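Local atomic coordinates of prepilin-like protein (Thermus thermophilus, PDB entry 6QVF), a protein that belongs to the type IV pilins, is associated with natural competence, and probably acts as a DNA receptor at the pilus tip. Residues 8-13 against 126-131; 98-103 against 122-127; 138-143 against 154-159. One frame throughout, in Å; residues are numbered along the deposited sequence.

Interaction 1 of 3, residues 8-13 against 126-131; sequences ARFATD and HPRGPK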
loop_
_atom_site.group_PDB
_atom_site.type_symbol
_atom_site.label_atom_id
_atom_site.label_comp_id
_atom_site.label_asym_id
_atom_site.label_seq_id
_atom_site.Cartn_x
_atom_site.Cartn_y
_atom_site.Cartn_z
ATOM N N ALA B 8 -17.460 12.783 -5.955
ATOM C CA ALA B 8 -16.448 12.219 -6.876
ATOM C C ALA B 8 -15.302 13.217 -7.085
ATOM O O ALA B 8 -14.135 12.845 -7.177
ATOM C CB ALA B 8 -17.068 11.808 -8.189
ATOM N N ARG B 9 -15.623 14.505 -7.127
ATOM C CA ARG B 9 -14.619 15.527 -7.303
ATOM C C ARG B 9 -13.738 15.604 -6.056
ATOM O O ARG B 9 -12.517 15.689 -6.170
ATOM C CB ARG B 9 -15.264 16.883 -7.574
ATOM C CG ARG B 9 -15.565 17.120 -9.042
ATOM C CD ARG B 9 -15.931 18.577 -9.291
ATOM N NE ARG B 9 -16.923 19.064 -8.334
ATOM C CZ ARG B 9 -18.234 19.013 -8.535
ATOM N NH1 ARG B 9 -18.674 18.472 -9.653
ATOM N NH2 ARG B 9 -19.088 19.513 -7.651
ATOM N N PHE B 10 -14.366 15.591 -4.883
ATOM C CA PHE B 10 -13.648 15.619 -3.609
ATOM C C PHE B 10 -12.756 14.375 -3.492
ATOM O O PHE B 10 -11.629 14.447 -2.992
ATOM C CB PHE B 10 -14.599 15.674 -2.418
ATOM C CG PHE B 10 -15.466 16.904 -2.364
ATOM C CD1 PHE B 10 -14.977 18.134 -2.771
ATOM C CD2 PHE B 10 -16.761 16.827 -1.889
ATOM C CE1 PHE B 10 -15.781 19.264 -2.720
ATOM C CE2 PHE B 10 -17.561 17.950 -1.845
ATOM C CZ PHE B 10 -17.071 19.165 -2.258
ATOM N N ALA B 11 -13.250 13.235 -3.973
ATOM C CA ALA B 11 -12.418 11.996 -3.917
ATOM C C ALA B 11 -11.201 12.108 -4.842
ATOM O O ALA B 11 -10.094 11.685 -4.505
ATOM C CB ALA B 11 -13.223 10.794 -4.309
ATOM N N THR B 12 -11.391 12.694 -6.017
ATOM C CA THR B 12 -10.303 12.923 -6.950
ATOM C C THR B 12 -9.255 13.847 -6.316
ATOM O O THR B 12 -8.050 13.608 -6.411
ATOM C CB THR B 12 -10.829 13.563 -8.241
ATOM O OG1 THR B 12 -11.619 12.602 -8.937
ATOM C CG2 THR B 12 -9.713 14.030 -9.144
ATOM N N ASP B 13 -9.719 14.897 -5.650
ATOM C CA ASP B 13 -8.844 15.860 -4.967
ATOM C C ASP B 13 -8.076 15.198 -3.809
ATOM O O ASP B 13 -6.879 15.441 -3.614
ATOM C CB ASP B 13 -9.627 17.055 -4.448
ATOM C CG ASP B 13 -10.249 17.893 -5.549
ATOM O OD1 ASP B 13 -9.826 17.753 -6.734
ATOM O OD2 ASP B 13 -11.162 18.674 -5.206
ATOM N N HIS B 126 -10.605 14.060 3.127
ATOM C CA HIS B 126 -11.243 15.289 2.646
ATOM C C HIS B 126 -12.204 15.779 3.709
ATOM O O HIS B 126 -12.922 14.982 4.311
ATOM C CB HIS B 126 -12.000 15.060 1.342
ATOM C CG HIS B 126 -12.235 16.314 0.585
ATOM N ND1 HIS B 126 -13.225 17.235 0.934
ATOM C CD2 HIS B 126 -11.602 16.803 -0.505
ATOM C CE1 HIS B 126 -13.168 18.229 0.080
ATOM N NE2 HIS B 126 -12.205 17.987 -0.832
ATOM N N PRO B 127 -12.215 17.100 3.985
ATOM C CA PRO B 127 -13.148 17.658 4.960
ATOM C C PRO B 127 -14.618 17.366 4.623
ATOM O O PRO B 127 -15.452 17.333 5.520
ATOM C CB PRO B 127 -12.886 19.168 4.918
ATOM C CG PRO B 127 -11.523 19.317 4.288
ATOM C CD PRO B 127 -11.269 18.088 3.445
ATOM N N ARG B 128 -14.930 17.140 3.344
ATOM C CA ARG B 128 -16.300 16.850 2.962
ATOM C C ARG B 128 -16.583 15.340 2.918
ATOM O O ARG B 128 -17.655 14.952 2.471
ATOM C CB ARG B 128 -16.563 17.509 1.610
ATOM C CG ARG B 128 -16.471 19.032 1.640
ATOM C CD ARG B 128 -17.538 19.639 2.531
ATOM N NE ARG B 128 -18.828 19.465 1.900
ATOM C CZ ARG B 128 -19.222 20.166 0.855
ATOM N NH1 ARG B 128 -18.418 21.066 0.307
ATOM N NH2 ARG B 128 -20.427 19.972 0.370
ATOM N N GLY B 129 -15.609 14.496 3.309
ATOM C CA GLY B 129 -15.896 13.070 3.530
ATOM C C GLY B 129 -14.870 12.111 2.923
ATOM O O GLY B 129 -14.348 11.241 3.632
ATOM N N PRO B 130 -14.666 12.129 1.589
ATOM C CA PRO B 130 -13.844 11.097 0.938
ATOM C C PRO B 130 -12.440 10.937 1.513
ATOM O O PRO B 130 -11.714 11.923 1.748
ATOM C CB PRO B 130 -13.817 11.498 -0.536
ATOM C CG PRO B 130 -15.109 12.300 -0.706
ATOM C CD PRO B 130 -15.299 13.031 0.611
ATOM N N LYS B 131 -12.086 9.671 1.716
ATOM C CA LYS B 131 -10.762 9.268 2.212
ATOM C C LYS B 131 -10.054 8.474 1.119
ATOM O O LYS B 131 -10.686 7.678 0.375
ATOM C CB LYS B 131 -10.887 8.395 3.458
ATOM C CG LYS B 131 -11.411 9.123 4.688
ATOM C CD LYS B 131 -11.728 8.209 5.855
ATOM C CE LYS B 131 -10.546 7.388 6.306
ATOM N NZ LYS B 131 -10.449 6.148 5.493
HETATM O O HOH W 1 -11.318 19.757 -2.775
#

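Interaction 2 of 3, residues 98-103 against 122-127; sequences FGIPVA and VTATHP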
loop_
_atom_site.group_PDB
_atom_site.type_symbol
_atom_site.label_atom_id
_atom_site.label_comp_id
_atom_site.label_asym_id
_atom_site.label_seq_id
_atom_site.Cartn_x
_atom_site.Cartn_y
_atom_site.Cartn_z
ATOM N N PHE B 98 -4.085 21.847 -0.010
ATOM C CA PHE B 98 -5.334 22.523 -0.457
ATOM C C PHE B 98 -6.501 22.164 0.472
ATOM O O PHE B 98 -7.591 21.785 0.008
ATOM C CB PHE B 98 -5.648 22.148 -1.908
ATOM C CG PHE B 98 -4.575 22.554 -2.886
ATOM C CD1 PHE B 98 -4.170 23.881 -2.968
ATOM C CD2 PHE B 98 -3.929 21.616 -3.685
ATOM C CE1 PHE B 98 -3.186 24.264 -3.865
ATOM C CE2 PHE B 98 -2.934 22.007 -4.573
ATOM C CZ PHE B 98 -2.560 23.329 -4.656
ATOM N N GLY B 99 -6.255 22.288 1.777
ATOM C CA GLY B 99 -7.247 22.122 2.802
ATOM C C GLY B 99 -7.548 20.676 3.116
ATOM O O GLY B 99 -8.446 20.428 3.896
ATOM N N ILE B 100 -6.770 19.740 2.544
ATOM C CA ILE B 100 -6.986 18.321 2.769
ATOM C C ILE B 100 -5.851 17.792 3.634
ATOM O O ILE B 100 -4.706 17.756 3.203
ATOM C CB ILE B 100 -7.085 17.538 1.454
ATOM C CG1 ILE B 100 -8.210 18.052 0.557
ATOM C CG2 ILE B 100 -7.239 16.043 1.751
ATOM C CD1 ILE B 100 -8.050 17.644 -0.888
ATOM N N PRO B 101 -6.139 17.387 4.883
ATOM C CA PRO B 101 -5.122 16.780 5.734
ATOM C C PRO B 101 -4.734 15.402 5.183
ATOM O O PRO B 101 -5.596 14.581 4.929
ATOM C CB PRO B 101 -5.779 16.619 7.108
ATOM C CG PRO B 101 -7.219 17.074 6.957
ATOM C CD PRO B 101 -7.469 17.381 5.497
ATOM N N VAL B 102 -3.419 15.146 5.117
ATOM C CA VAL B 102 -2.890 13.895 4.728
ATOM C C VAL B 102 -1.984 13.383 5.846
ATOM O O VAL B 102 -0.889 13.925 6.057
ATOM C CB VAL B 102 -2.094 14.016 3.416
ATOM C CG1 VAL B 102 -1.670 12.642 2.946
ATOM C CG2 VAL B 102 -2.910 14.738 2.324
ATOM N N ALA B 103 -2.415 12.313 6.531
ATOM C CA ALA B 103 -1.560 11.603 7.495
ATOM C C ALA B 103 -0.538 10.812 6.698
ATOM O O ALA B 103 -0.861 10.240 5.647
ATOM C CB ALA B 103 -2.370 10.694 8.348
ATOM N N VAL B 122 0.039 6.728 3.363
ATOM C CA VAL B 122 -0.628 7.995 3.525
ATOM C C VAL B 122 -2.139 7.803 3.500
ATOM O O VAL B 122 -2.651 6.946 2.796
ATOM C CB VAL B 122 -0.190 9.011 2.457
ATOM C CG1 VAL B 122 1.324 9.177 2.467
ATOM C CG2 VAL B 122 -0.707 8.654 1.081
ATOM N N THR B 123 -2.812 8.665 4.250
ATOM C CA THR B 123 -4.268 8.718 4.202
ATOM C C THR B 123 -4.719 10.174 4.122
ATOM O O THR B 123 -4.475 10.957 5.076
ATOM C CB THR B 123 -4.901 8.032 5.410
ATOM O OG1 THR B 123 -4.597 6.641 5.470
ATOM C CG2 THR B 123 -6.417 8.166 5.416
ATOM N N ALA B 124 -5.367 10.502 3.006
ATOM C CA ALA B 124 -5.965 11.837 2.804
ATOM C C ALA B 124 -7.426 11.790 3.237
ATOM O O ALA B 124 -8.153 10.919 2.809
ATOM C CB ALA B 124 -5.899 12.238 1.369
ATOM N N THR B 125 -7.821 12.679 4.138
ATOM C CA THR B 125 -9.219 12.709 4.588
ATOM C C THR B 125 -9.796 14.062 4.185
ATOM O O THR B 125 -9.450 15.098 4.786
ATOM C CB THR B 125 -9.333 12.543 6.106
ATOM O OG1 THR B 125 -8.836 11.271 6.526
ATOM C CG2 THR B 125 -10.761 12.703 6.572
ATOM N N HIS B 126 -10.605 14.060 3.127
ATOM C CA HIS B 126 -11.243 15.289 2.646
ATOM C C HIS B 126 -12.204 15.779 3.709
ATOM O O HIS B 126 -12.922 14.982 4.311
ATOM C CB HIS B 126 -12.000 15.060 1.342
ATOM C CG HIS B 126 -12.235 16.314 0.585
ATOM N ND1 HIS B 126 -13.225 17.235 0.934
ATOM C CD2 HIS B 126 -11.602 16.803 -0.505
ATOM C CE1 HIS B 126 -13.168 18.229 0.080
ATOM N NE2 HIS B 126 -12.205 17.987 -0.832
ATOM N N PRO B 127 -12.215 17.100 3.985
ATOM C CA PRO B 127 -13.148 17.658 4.960
ATOM C C PRO B 127 -14.618 17.366 4.623
ATOM O O PRO B 127 -15.452 17.333 5.520
ATOM C CB PRO B 127 -12.886 19.168 4.918
ATOM C CG PRO B 127 -11.523 19.317 4.288
ATOM C CD PRO B 127 -11.269 18.088 3.445
#

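Interaction 3 of 3, residues 138-143 against 154-159; sequences VTCYDV and PCPPPG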
loop_
_atom_site.group_PDB
_atom_site.type_symbol
_atom_site.label_atom_id
_atom_site.label_comp_id
_atom_site.label_asym_id
_atom_site.label_seq_id
_atom_site.Cartn_x
_atom_site.Cartn_y
_atom_site.Cartn_z
ATOM N N VAL B 138 9.217 0.159 -0.513
ATOM C CA VAL B 138 10.547 0.450 -1.009
ATOM C C VAL B 138 11.507 -0.559 -0.383
ATOM O O VAL B 138 11.503 -0.717 0.836
ATOM C CB VAL B 138 10.960 1.895 -0.655
ATOM C CG1 VAL B 138 12.307 2.212 -1.242
ATOM C CG2 VAL B 138 9.945 2.941 -1.136
ATOM N N THR B 139 12.370 -1.164 -1.182
ATOM C CA THR B 139 13.384 -2.040 -0.662
ATOM C C THR B 139 14.755 -1.430 -0.865
ATOM O O THR B 139 14.971 -0.484 -1.633
ATOM C CB THR B 139 13.353 -3.454 -1.240
ATOM O OG1 THR B 139 13.971 -3.441 -2.531
ATOM C CG2 THR B 139 11.948 -4.003 -1.352
ATOM N N CYS B 140 15.710 -2.005 -0.143
ATOM C CA CYS B 140 17.074 -1.566 -0.219
ATOM C C CYS B 140 17.632 -1.742 -1.624
ATOM O O CYS B 140 18.583 -1.077 -1.970
ATOM C CB CYS B 140 17.934 -2.270 0.835
ATOM S SG CYS B 140 17.843 -4.076 0.749
ATOM N N TYR B 141 17.036 -2.612 -2.429
ATOM C CA TYR B 141 17.456 -2.855 -3.764
ATOM C C TYR B 141 17.040 -1.735 -4.716
ATOM O O TYR B 141 17.498 -1.700 -5.875
ATOM C CB TYR B 141 16.937 -4.197 -4.273
ATOM C CG TYR B 141 17.515 -5.372 -3.518
ATOM C CD1 TYR B 141 18.806 -5.770 -3.771
ATOM C CD2 TYR B 141 16.836 -5.989 -2.478
ATOM C CE1 TYR B 141 19.382 -6.824 -3.092
ATOM C CE2 TYR B 141 17.406 -7.040 -1.770
ATOM C CZ TYR B 141 18.690 -7.453 -2.076
ATOM O OH TYR B 141 19.279 -8.489 -1.399
ATOM N N ASP B 142 16.161 -0.837 -4.266
ATOM C CA ASP B 142 15.629 0.192 -5.133
ATOM C C ASP B 142 16.469 1.472 -5.182
ATOM O O ASP B 142 16.154 2.383 -5.993
ATOM C CB ASP B 142 14.212 0.548 -4.680
ATOM C CG ASP B 142 13.254 -0.627 -4.800
ATOM O OD1 ASP B 142 13.482 -1.503 -5.677
ATOM O OD2 ASP B 142 12.214 -0.616 -4.090
ATOM N N VAL B 143 17.531 1.563 -4.347
ATOM C CA VAL B 143 18.351 2.752 -4.393
ATOM C C VAL B 143 19.242 2.675 -5.648
ATOM O O VAL B 143 19.393 1.632 -6.231
ATOM C CB VAL B 143 19.194 2.942 -3.114
ATOM C CG1 VAL B 143 18.333 3.087 -1.886
ATOM C CG2 VAL B 143 20.214 1.870 -2.930
ATOM N N PRO B 154 22.676 -0.414 0.606
ATOM C CA PRO B 154 22.259 -0.300 1.997
ATOM C C PRO B 154 21.444 -1.461 2.569
ATOM O O PRO B 154 20.782 -1.307 3.627
ATOM C CB PRO B 154 21.348 0.927 1.982
ATOM C CG PRO B 154 20.690 0.855 0.612
ATOM C CD PRO B 154 21.733 0.244 -0.303
ATOM N N CYS B 155 21.457 -2.603 1.886
ATOM C CA CYS B 155 20.806 -3.792 2.445
ATOM C C CYS B 155 21.565 -4.262 3.672
ATOM O O CYS B 155 22.798 -4.251 3.712
ATOM C CB CYS B 155 20.737 -4.935 1.461
ATOM S SG CYS B 155 19.757 -4.564 -0.025
ATOM N N PRO B 156 20.846 -4.717 4.703
ATOM C CA PRO B 156 21.493 -5.282 5.880
ATOM C C PRO B 156 21.980 -6.689 5.573
ATOM O O PRO B 156 21.489 -7.353 4.668
ATOM C CB PRO B 156 20.384 -5.304 6.911
ATOM C CG PRO B 156 19.147 -5.535 6.080
ATOM C CD PRO B 156 19.373 -4.768 4.781
ATOM N N PRO B 157 22.943 -7.210 6.354
ATOM C CA PRO B 157 23.286 -8.619 6.253
ATOM C C PRO B 157 22.113 -9.433 6.777
ATOM O O PRO B 157 21.261 -8.926 7.510
ATOM C CB PRO B 157 24.512 -8.760 7.151
ATOM C CG PRO B 157 24.297 -7.691 8.187
ATOM C CD PRO B 157 23.628 -6.529 7.454
ATOM N N PRO B 158 22.042 -10.731 6.439
ATOM C CA PRO B 158 21.021 -11.589 7.031
ATOM C C PRO B 158 20.994 -11.455 8.562
ATOM O O PRO B 158 22.005 -11.511 9.215
ATOM C CB PRO B 158 21.410 -12.998 6.573
ATOM C CG PRO B 158 22.262 -12.783 5.353
ATOM C CD PRO B 158 22.938 -11.435 5.506
ATOM N N GLY B 159 19.801 -11.235 9.116
ATOM C CA GLY B 159 19.635 -11.075 10.539
ATOM C C GLY B 159 19.978 -9.692 11.070
ATOM O O GLY B 159 19.902 -9.444 12.300
#

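Interaction 1 of 3, residues 8-13 against 126-131
Phe10, on the long N-terminal helix 2-30 of the type IV pilin fold, packs against His126, Arg128 and Pro130 of the turn that joins strands 117-125 and 131-139. The contact lies at the surface, where a helix meets the tip of a beta hairpin, and Phe10 gives up more area to it than any other residue. Its CG lies anti to its own carbonyl carbon (chi1 -62°), which turns the ring out from the helix and in among the turn residues. The CB of Phe10 sits squarely over the imidazole of His126, 3.6 Å from the ring centroid, a CH-pi contact on one face. The two rings meet obliquely, their planes 33° apart, with Phe10 CD1 3.4 Å from His126 CE1.

Arg128 lies over a face of the Phe10 ring. Its aliphatic CB makes a CH-pi contact, and bends at chi2 and chi3 fold the chain back until NH1 is 3.5 Å from Phe10 CZ. Pro130, a rigid apolar residue, sets CG against Phe10 CB and CB against Ala11 CB, where the small methyl lets the backbones draw close.

The turn is type I from His126 to Gly129, and Gly129 suits it because its backbone angles would jam a side chain against the preceding carbonyl. His126 is fixed at both nitrogens. Arg128 N donates to ND1 in the ring plane, while one water, 2.8 Å from His126 NE2, gives a proton to Asp13 OD2 at 2.7 Å.

Interaction 2 of 3, residues 98-103 against 122-127
Val102 and Ala124 face each other across an antiparallel pairing of strands 100-108 and 117-125, the two central strands of the four-stranded sheet that packs on the long N-terminal helix of this pilin. The short segments run at 159° to one another.

Backbone hydrogen bonds set the register. Ala103 and Thr123 form a hydrogen-bonded pair, with Ala103 N donating to Thr123 O and Thr123 N to Ala103 O, both at 2.9 Å. A further bond, from Thr125 N to Pro101 O (3.0 Å), is nearly straight. Pro101 has no N-H to return to Thr125 O; its CD lies against that oxygen at 3.1 Å instead, and the regular bonding stops at this pair with a single bond. Val102 and Ala124 form the non-hydrogen-bonded pair between these bonds. Weaker CA-H...O contacts accompany them, such as Val102 CA to Thr123 O.

Apolar contacts gather on the face that carries Val102 and Ala124. Val102 spreads its two branches: CG1, anti to the backbone N (chi1 -174°), goes to Val122 CB, and CG2 goes to Ala124 CB at 4.0 Å. Ile100 CG2 reaches the same Ala124 methyl. The small alanine thus receives two branched neighbours, and the beta-branched residues suit an extended backbone. This side is buried by helix 2-30, with Val102 on Ala17 and Val21 and Val122 on Ala18. Thr123 points to the other face, where its OG1 hydrogen-bonds to Thr133 OG1 of the next strand.

Beyond the regular pairing, Gly99 and Ile100 meet Pro127 and His126. Pro127 CG lies 3.3 Å from Gly99 O; Gly99 has a positive phi, which favours glycine. Ile100 stretches toward the imidazole, its CD1 ending 3.7 Å from His126 CD2.

Interaction 3 of 3, residues 138-143 against 154-159
Cys140 follows the end of strand 131-139 and is joined to Cys155 by a disulfide, SG to SG 2.1 Å, with a dihedral of 95° near the relaxed right angle. Just before it, Thr139 prepares the turn: its OG1 accepts from Tyr141 N, an ST turn, and its own N donates to Asp142 OD2 from above the carboxylate plane. The SG of Cys140 lies between its backbone N and carbonyl carbon (chi1 55°), which directs the sulfur to its partner. At Tyr141, CB points away from the other segment, yet the ring swings back, and Cys155 SG rests over its centre, 3.7 Å from the centroid, a sulfur-aromatic contact over one face. Val143 closes the segment with CG2 packed tightly on Pro154 CD at 3.4 Å, where the proline ring offers a rigid apolar surface.

Residues 154-159 have no regular helix or strand, and the disulfide ties this loop to the end of strand 131-139, an outermost strand of its sheet within the chain. Around this buried contact, Phe58 of strand 55-58 touches Val143 and Pro154, helix 59-66 brings Phe60 to Cys140 and Val61 to Pro154, and helix 2-30 meets Val138 and Asp142 through Leu30.

Interactions 1 and 2 adjoin, with centres 9 Å apart, and share His126 and Pro127: one side of the hairpin turn faces helix 2-30, while the strand leading into it pairs with strand 100-108. Ile100 CD1 bridges them, 3.7 Å from Asp13 O, so helix, turn and sheet meet at one end of the domain. Interaction 3 lies on the other side of the chain's centre, its centre 36 Å from that of interaction 1 and 31 Å from that of interaction 2. Strand 131-139 leads from the turn of interaction 1 to the disulfide of interaction 3, and helix 2-30 likewise spans both ends.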